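Local coordinates for long form salivary protein D7L (Phlebotomus duboscqi, PDB 6MT7), which binds and sequesters host cysteinyl leukotrienes and a stable thromboxane A2 analogue during blood feeding, and inhibits thromboxane-dependent platelet aggregation induced by low collagen concentrations, at residues A[28-31]-A[32-35]; A[55-58]-A[59-62]; A[184-187]-A[188-191]. One frame throughout, in Å; residues are numbered along the deposited sequence.

Interaction 1 of 3, residues A[28-31]-A[32-35]; sequences LREW and YRWN. With TRT (fragment of triton X-100), chain C.
E30 and R33 pair through a two-pronged salt bridge. The two side chains run side by side and point the same way; their carboxylate and guanidinium planes are 43° apart. R33 NH2 meets E30 OE1 at 2.8 Å, on the syn side of the carboxylate. R33 NE reaches E30 OE2 at 3.1 Å from above the carboxylate plane. N35 ND2 binds the same E30 OE2 at 2.8 Å from the opposite face, in a nearly straight bond. OE2 therefore has two donors, one over each face. The bend of E30 at chi2 (-53°) curls its chain so that the carboxylate faces both partners.

The guanidinium of R29 stacks flat on that of R33, with centres 3.9 Å apart and planes at 12°. R29 thus lies over the face of R33, while E30 holds the edge of R33. The carboxylate probably offsets part of the paired positive charge.

Backbone bonds close the helix with a Schellman motif. N35 N donates to E30 O, and W34 N donates to W31 O at 2.9 Å. W34 is the C-prime residue, with a positive phi.

One apolar contact joins L28 CD1 to Y32 CE1 at 3.8 Å. The Triton X-100 fragment runs past three residues. Its C23 sits over one face of the Y32 ring, 3.9 Å above the plane. Its C16 lies over one face of W34, towards the rim, and its C13 comes 3.5 Å from W34 CZ3. W31 and W34 are, by similarity, sites for thromboxane A2 and leukotriene C4 respectively.

Residues 32-35 close helix 28-32 and lead towards helix 40-52. W31 stacks on Y45 of that helix, and W31 NE1 is hydrogen-bonded to T42 OG1. Y32 packs against R16 and Q19 of helix 8-21, and W34 meets F15 of the same helix edge to face.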
loop_
_atom_site.group_PDB
_atom_site.type_symbol
_atom_site.label_atom_id
_atom_site.label_comp_id
_atom_site.label_asym_id
_atom_site.label_seq_id
_atom_site.Cartn_x
_atom_site.Cartn_y
_atom_site.Cartn_z
ATOM N N LEU A 28 -12.091 -13.756 -3.716
ATOM C CA LEU A 28 -12.214 -12.360 -3.282
ATOM C C LEU A 28 -13.145 -12.209 -2.081
ATOM O O LEU A 28 -12.799 -11.547 -1.094
ATOM C CB LEU A 28 -12.713 -11.482 -4.436
ATOM C CG LEU A 28 -12.914 -9.999 -4.087
ATOM C CD1 LEU A 28 -11.575 -9.314 -3.774
ATOM C CD2 LEU A 28 -13.663 -9.243 -5.195
ATOM N N ARG A 29 -14.341 -12.805 -2.156
ATOM C CA ARG A 29 -15.305 -12.653 -1.068
ATOM C C ARG A 29 -14.754 -13.208 0.238
ATOM O O ARG A 29 -15.042 -12.673 1.317
ATOM C CB ARG A 29 -16.621 -13.352 -1.411
ATOM C CG ARG A 29 -17.752 -13.028 -0.417
ATOM C CD ARG A 29 -17.862 -14.057 0.720
ATOM N NE ARG A 29 -18.854 -13.645 1.714
ATOM C CZ ARG A 29 -18.676 -12.698 2.627
ATOM N NH1 ARG A 29 -17.530 -12.034 2.709
ATOM N NH2 ARG A 29 -19.668 -12.402 3.468
ATOM N N GLU A 30 -13.978 -14.293 0.162
ATOM C CA GLU A 30 -13.378 -14.837 1.377
ATOM C C GLU A 30 -12.396 -13.854 1.993
ATOM O O GLU A 30 -12.353 -13.698 3.219
ATOM C CB GLU A 30 -12.691 -16.169 1.086
ATOM C CG GLU A 30 -13.662 -17.283 0.699
ATOM C CD GLU A 30 -14.793 -17.471 1.700
ATOM O OE1 GLU A 30 -15.940 -17.708 1.266
ATOM O OE2 GLU A 30 -14.547 -17.393 2.922
ATOM N N TRP A 31 -11.585 -13.189 1.165
ATOM C CA TRP A 31 -10.660 -12.203 1.709
ATOM C C TRP A 31 -11.411 -11.122 2.469
ATOM O O TRP A 31 -10.930 -10.640 3.499
ATOM C CB TRP A 31 -9.813 -11.567 0.606
ATOM C CG TRP A 31 -9.164 -12.532 -0.329
ATOM C CD1 TRP A 31 -8.885 -13.860 -0.107
ATOM C CD2 TRP A 31 -8.688 -12.234 -1.644
ATOM N NE1 TRP A 31 -8.274 -14.403 -1.221
ATOM C CE2 TRP A 31 -8.148 -13.426 -2.178
ATOM C CE3 TRP A 31 -8.677 -11.073 -2.428
ATOM C CZ2 TRP A 31 -7.612 -13.491 -3.467
ATOM C CZ3 TRP A 31 -8.140 -11.142 -3.715
ATOM C CH2 TRP A 31 -7.606 -12.334 -4.211
ATOM N N TYR A 32 -12.597 -10.737 1.984
ATOM C CA TYR A 32 -13.351 -9.686 2.664
ATOM C C TYR A 32 -13.686 -10.068 4.097
ATOM O O TYR A 32 -13.829 -9.183 4.950
ATOM C CB TYR A 32 -14.653 -9.391 1.932
ATOM C CG TYR A 32 -14.571 -8.371 0.821
ATOM C CD1 TYR A 32 -13.499 -8.325 -0.050
ATOM C CD2 TYR A 32 -15.618 -7.472 0.621
ATOM C CE1 TYR A 32 -13.463 -7.384 -1.094
ATOM C CE2 TYR A 32 -15.584 -6.542 -0.390
ATOM C CZ TYR A 32 -14.515 -6.505 -1.250
ATOM O OH TYR A 32 -14.506 -5.566 -2.263
ATOM N N ARG A 33 -13.862 -11.359 4.379
ATOM C CA ARG A 33 -14.133 -11.789 5.746
ATOM C C ARG A 33 -12.910 -12.427 6.391
ATOM O O ARG A 33 -13.047 -13.279 7.273
ATOM C CB ARG A 33 -15.352 -12.721 5.810
ATOM C CG ARG A 33 -15.342 -13.973 4.943
ATOM C CD ARG A 33 -16.663 -14.722 5.125
ATOM N NE ARG A 33 -16.869 -15.770 4.133
ATOM C CZ ARG A 33 -18.047 -16.321 3.836
ATOM N NH1 ARG A 33 -19.161 -15.929 4.455
ATOM N NH2 ARG A 33 -18.114 -17.270 2.916
ATOM N N TRP A 34 -11.714 -12.002 5.965
ATOM C CA TRP A 34 -10.455 -12.353 6.629
ATOM C C TRP A 34 -10.236 -13.860 6.615
ATOM O O TRP A 34 -9.829 -14.464 7.612
ATOM C CB TRP A 34 -10.410 -11.781 8.046
ATOM C CG TRP A 34 -10.334 -10.286 7.976
ATOM C CD1 TRP A 34 -11.376 -9.413 7.828
ATOM C CD2 TRP A 34 -9.146 -9.500 7.975
ATOM N NE1 TRP A 34 -10.902 -8.123 7.770
ATOM C CE2 TRP A 34 -9.536 -8.152 7.845
ATOM C CE3 TRP A 34 -7.786 -9.804 8.078
ATOM C CZ2 TRP A 34 -8.614 -7.110 7.828
ATOM C CZ3 TRP A 34 -6.871 -8.766 8.053
ATOM C CH2 TRP A 34 -7.289 -7.437 7.923
ATOM N N ASN A 35 -10.519 -14.463 5.467
ATOM C CA ASN A 35 -10.247 -15.869 5.205
ATOM C C ASN A 35 -9.374 -15.935 3.963
ATOM O O ASN A 35 -9.704 -15.316 2.947
ATOM C CB ASN A 35 -11.554 -16.648 5.003
ATOM C CG ASN A 35 -11.321 -18.105 4.680
ATOM O OD1 ASN A 35 -10.346 -18.701 5.138
ATOM N ND2 ASN A 35 -12.214 -18.693 3.890
HETATM C C25 TRT C . -14.763 -3.252 0.683
HETATM O O24 TRT C . -13.633 -3.184 1.547
HETATM C C23 TRT C . -13.088 -4.463 1.873
HETATM C C22 TRT C . -11.706 -4.225 2.467
HETATM O O21 TRT C . -11.136 -5.412 3.020
HETATM C C20 TRT C . -9.887 -5.073 3.612
HETATM C C19 TRT C . -9.340 -6.271 4.365
HETATM O O18 TRT C . -8.597 -7.088 3.465
HETATM C C17 TRT C . -8.970 -8.440 3.631
HETATM C C16 TRT C . -7.881 -9.207 4.353
HETATM O O15 TRT C . -6.836 -9.582 3.449
HETATM C C12 TRT C . -5.590 -9.903 3.958
HETATM C C13 TRT C . -5.462 -10.380 5.258
HETATM C C14 TRT C . -4.202 -10.703 5.774
HETATM C C11 TRT C . -4.454 -9.745 3.175
HETATM C C10 TRT C . -3.201 -10.068 3.686
HETATM C C9 TRT C . -3.061 -10.545 4.983
HETATM C C6 TRT C . -1.690 -10.873 5.500
HETATM C C8 TRT C . -1.562 -12.391 5.437
HETATM C C7 TRT C . -0.637 -10.285 4.567
HETATM C C5 TRT C . -1.540 -10.431 6.973
HETATM C C1 TRT C . -1.402 -8.953 7.406
HETATM C C2 TRT C . -2.313 -7.962 6.691
HETATM C C4 TRT C . -1.740 -8.891 8.890
HETATM C C3 TRT C . 0.022 -8.424 7.296
#

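Interaction 2 of 3, residues A[55-58]-A[59-62]; sequences LYNE and QNKS
N57 faces two residues of the returning chain, K61 and S62, where a regular pair would face one. Its carbonyl O takes N-H groups from both. The bond from S62 N to N57 O is 3.3 Å. The bond from K61 N to the same N57 O, 2.8 Å, is weak because it is strongly bent. N57 N completes the pairing by donating to S62 O at 2.8 Å, in a much straighter bond.

The side chain of N57 also binds the turn. With CG anti to the backbone N (chi1 178°), OD1 reaches over the turn. N57 OD1 accepts from N60 N at 3.2 Å, with the donor well above the amide carbonyl plane, and weakly from Q59 N. The N57 and N60 side chains cross at about a right angle, yet their amide planes are only 31° apart.

This is a G1 beta bulge, set where the hairpin turn meets the returning strand. The hairpin joins the antiparallel strands 56-57 and 62-63, and K61 takes the positive phi (56°). S62 OG donates to N60 O at 3.0 Å, which ties the returning strand to the turn.

Y56 lies alongside K61 and points the same way. Y56 OH comes 3.4 Å from K61 CA. T90 flanks this side, touching Y56 and bonding to K61 O. L55, at the base, packs on W50 of helix 40-52 and on R67 and I68 of helix 65-74.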
loop_
_atom_site.group_PDB
_atom_site.type_symbol
_atom_site.label_atom_id
_atom_site.label_comp_id
_atom_site.label_asym_id
_atom_site.label_seq_id
_atom_site.Cartn_x
_atom_site.Cartn_y
_atom_site.Cartn_z
ATOM N N LEU A 55 6.448 -4.368 4.015
ATOM C CA LEU A 55 6.949 -5.389 4.927
ATOM C C LEU A 55 7.625 -6.550 4.205
ATOM O O LEU A 55 7.914 -7.574 4.832
ATOM C CB LEU A 55 5.801 -5.888 5.804
ATOM C CG LEU A 55 5.232 -4.766 6.670
ATOM C CD1 LEU A 55 4.009 -5.268 7.422
ATOM C CD2 LEU A 55 6.314 -4.262 7.646
ATOM N N TYR A 56 7.898 -6.413 2.907
ATOM C CA TYR A 56 8.615 -7.436 2.155
ATOM C C TYR A 56 9.869 -6.811 1.572
ATOM O O TYR A 56 9.792 -5.834 0.820
ATOM C CB TYR A 56 7.743 -8.038 1.050
ATOM C CG TYR A 56 8.440 -9.118 0.245
ATOM C CD1 TYR A 56 8.816 -10.325 0.830
ATOM C CD2 TYR A 56 8.708 -8.934 -1.105
ATOM C CE1 TYR A 56 9.457 -11.321 0.090
ATOM C CE2 TYR A 56 9.341 -9.935 -1.858
ATOM C CZ TYR A 56 9.708 -11.117 -1.254
ATOM O OH TYR A 56 10.326 -12.099 -2.002
ATOM N N ASN A 57 11.023 -7.366 1.934
ATOM C CA ASN A 57 12.306 -6.856 1.478
ATOM C C ASN A 57 12.616 -7.544 0.155
ATOM O O ASN A 57 12.915 -8.738 0.126
ATOM C CB ASN A 57 13.371 -7.116 2.540
ATOM C CG ASN A 57 14.757 -6.656 2.130
ATOM O OD1 ASN A 57 15.058 -6.501 0.951
ATOM N ND2 ASN A 57 15.623 -6.451 3.126
ATOM N N GLU A 58 12.525 -6.791 -0.946
ATOM C CA GLU A 58 12.724 -7.391 -2.260
ATOM C C GLU A 58 14.176 -7.775 -2.504
ATOM O O GLU A 58 14.439 -8.675 -3.310
ATOM C CB GLU A 58 12.237 -6.438 -3.356
ATOM C CG GLU A 58 10.731 -6.198 -3.331
ATOM C CD GLU A 58 10.262 -5.229 -4.408
ATOM O OE1 GLU A 58 10.372 -4.004 -4.198
ATOM O OE2 GLU A 58 9.772 -5.698 -5.459
ATOM N N GLN A 59 15.118 -7.139 -1.809
ATOM C CA GLN A 59 16.530 -7.449 -2.029
ATOM C C GLN A 59 16.899 -8.812 -1.446
ATOM O O GLN A 59 17.566 -9.619 -2.109
ATOM C CB GLN A 59 17.402 -6.341 -1.439
ATOM C CG GLN A 59 18.853 -6.371 -1.907
ATOM C CD GLN A 59 19.779 -7.081 -0.927
ATOM O OE1 GLN A 59 19.539 -7.085 0.283
ATOM N NE2 GLN A 59 20.846 -7.688 -1.448
ATOM N N ASN A 60 16.477 -9.102 -0.214
ATOM C CA ASN A 60 16.790 -10.391 0.397
ATOM C C ASN A 60 15.621 -11.376 0.361
ATOM O O ASN A 60 15.738 -12.484 0.909
ATOM C CB ASN A 60 17.318 -10.197 1.838
ATOM C CG ASN A 60 16.246 -9.786 2.831
ATOM O OD1 ASN A 60 15.080 -9.662 2.484
ATOM N ND2 ASN A 60 16.649 -9.573 4.092
ATOM N N LYS A 61 14.511 -11.003 -0.292
ATOM C CA LYS A 61 13.343 -11.873 -0.481
ATOM C C LYS A 61 12.796 -12.386 0.845
ATOM O O LYS A 61 12.344 -13.528 0.945
ATOM C CB LYS A 61 13.657 -13.044 -1.414
ATOM C CG LYS A 61 13.994 -12.623 -2.831
ATOM C CD LYS A 61 14.194 -13.838 -3.722
ATOM C CE LYS A 61 14.579 -13.424 -5.133
ATOM N NZ LYS A 61 14.227 -14.487 -6.118
ATOM N N SER A 62 12.829 -11.531 1.870
ATOM C CA SER A 62 12.414 -11.909 3.213
ATOM C C SER A 62 11.440 -10.878 3.759
ATOM O O SER A 62 11.454 -9.716 3.357
ATOM C CB SER A 62 13.612 -12.009 4.160
ATOM O OG SER A 62 14.602 -12.855 3.608
HETATM O O HOH W 1 18.455 -6.134 2.204
#

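Interaction 3 of 3, residues A[184-187]-A[188-191]; sequences GITD and EQFA
T186 and Q189 lock together as a capping box at the start of helix 187-196. T186 is the N-cap. T186 OG1 accepts from Q189 N at 3.0 Å. In return, T186 N donates to Q189 OE1 at 3.0 Å, in a fairly straight bond that comes from above the amide carbonyl plane. The placement of OG1 between the backbone N and the carbonyl carbon (chi1 67°) turns it towards the first turn of the helix. The extended chain of Q189 beyond CG then carries its amide back to the T186 backbone. T186 CG2 lies 3.6 Å from Q189 NE2, so the methyl rests beside the amide.

The close-packed side is apolar. I185 CG2 touches F190 CB at 4.1 Å, and it lies near the plane of the F190 ring, at its edge. Both side chains are buried. I185 packs on V213 and H216 of helix 203-216, and F190 packs on M209 of the same helix. The helix bonds begin here, F190 N to T186 O at 2.9 Å and A191 N to D187 O.

The solvent side is looser. D187 and E188 are exposed on the helix. At the other end of the cap, a water bridges G184 and Q189. It donates to G184 O at 2.9 Å and accepts from Q189 NE2 at 3.0 Å. G184 adopts a positive phi (87°) as the chain enters the cap.

Both polar atoms of the Q189 amide are used: OE1 accepts the N-H of T186, and NE2 donates to a water. The acidic D187 and E188 in the first turn probably interact favourably with the helix dipole.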
loop_
_atom_site.group_PDB
_atom_site.type_symbol
_atom_site.label_atom_id
_atom_site.label_comp_id
_atom_site.label_asym_id
_atom_site.label_seq_id
_atom_site.Cartn_x
_atom_site.Cartn_y
_atom_site.Cartn_z
ATOM N N GLY A 184 -2.964 0.872 -18.116
ATOM C CA GLY A 184 -2.271 1.168 -19.352
ATOM C C GLY A 184 -0.877 1.720 -19.186
ATOM O O GLY A 184 -0.367 2.358 -20.114
ATOM N N ILE A 185 -0.252 1.518 -18.030
ATOM C CA ILE A 185 1.124 1.942 -17.782
ATOM C C ILE A 185 1.952 0.676 -17.611
ATOM O O ILE A 185 1.792 -0.044 -16.617
ATOM C CB ILE A 185 1.242 2.832 -16.536
ATOM C CG1 ILE A 185 0.290 4.020 -16.632
ATOM C CG2 ILE A 185 2.691 3.297 -16.341
ATOM C CD1 ILE A 185 0.792 5.116 -17.504
ATOM N N THR A 186 2.842 0.406 -18.564
ATOM C CA THR A 186 3.652 -0.801 -18.467
ATOM C C THR A 186 4.731 -0.629 -17.406
ATOM O O THR A 186 5.022 0.475 -16.944
ATOM C CB THR A 186 4.325 -1.129 -19.799
ATOM O OG1 THR A 186 5.282 -0.106 -20.097
ATOM C CG2 THR A 186 3.296 -1.204 -20.935
ATOM N N ASP A 187 5.348 -1.754 -17.039
ATOM C CA ASP A 187 6.467 -1.705 -16.104
ATOM C C ASP A 187 7.604 -0.845 -16.649
ATOM O O ASP A 187 8.235 -0.095 -15.898
ATOM C CB ASP A 187 6.967 -3.118 -15.813
ATOM C CG ASP A 187 5.996 -3.933 -14.973
ATOM O OD1 ASP A 187 5.040 -3.365 -14.401
ATOM O OD2 ASP A 187 6.220 -5.156 -14.870
ATOM N N GLU A 188 7.891 -0.956 -17.952
ATOM C CA GLU A 188 8.931 -0.126 -18.557
ATOM C C GLU A 188 8.572 1.351 -18.496
ATOM O O GLU A 188 9.430 2.198 -18.221
ATOM C CB GLU A 188 9.166 -0.545 -20.004
ATOM C CG GLU A 188 9.959 -1.828 -20.135
ATOM C CD GLU A 188 11.380 -1.660 -19.646
ATOM O OE1 GLU A 188 11.754 -2.404 -18.711
ATOM O OE2 GLU A 188 12.117 -0.803 -20.194
ATOM N N GLN A 189 7.309 1.684 -18.773
ATOM C CA GLN A 189 6.903 3.083 -18.710
ATOM C C GLN A 189 7.028 3.613 -17.291
ATOM O O GLN A 189 7.594 4.688 -17.062
ATOM C CB GLN A 189 5.475 3.241 -19.238
ATOM C CG GLN A 189 5.409 3.091 -20.760
ATOM C CD GLN A 189 4.068 2.593 -21.250
ATOM O OE1 GLN A 189 3.067 2.705 -20.555
ATOM N NE2 GLN A 189 4.048 2.024 -22.452
ATOM N N PHE A 190 6.535 2.852 -16.317
ATOM C CA PHE A 190 6.630 3.324 -14.942
ATOM C C PHE A 190 8.083 3.486 -14.519
ATOM O O PHE A 190 8.443 4.490 -13.889
ATOM C CB PHE A 190 5.903 2.379 -13.992
ATOM C CG PHE A 190 5.734 2.948 -12.621
ATOM C CD1 PHE A 190 4.689 3.824 -12.348
ATOM C CD2 PHE A 190 6.628 2.633 -11.608
ATOM C CE1 PHE A 190 4.539 4.373 -11.064
ATOM C CE2 PHE A 190 6.479 3.177 -10.337
ATOM C CZ PHE A 190 5.441 4.050 -10.071
ATOM N N ALA A 191 8.929 2.502 -14.857
ATOM C CA ALA A 191 10.354 2.604 -14.547
ATOM C C ALA A 191 10.969 3.855 -15.152
ATOM O O ALA A 191 11.822 4.500 -14.528
ATOM C CB ALA A 191 11.106 1.366 -15.053
HETATM O O HOH W 2 1.040 1.781 -22.559
#

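Overall arrangement
The three contacts follow one another along the chain and do not touch. Interactions 1 and 2 both belong to the PBP/GOBP family part of the chain. Their centres are about 25 Å apart and their nearest atoms about 11 Å. The Triton X-100 fragment relates them. It lies directly against W31, Y32 and W34 of interaction 1. The side chain of L55 in interaction 2 is about 5 Å from the bound TRT. L55 is about 11 Å from W34, side chain to side chain. Interaction 3 stands away from the ligand-binding sites. Its centre is about 30 Å from that of interaction 1 and about 22 Å from that of interaction 2. The nearest atoms of interactions 2 and 3 are about 10 Å apart.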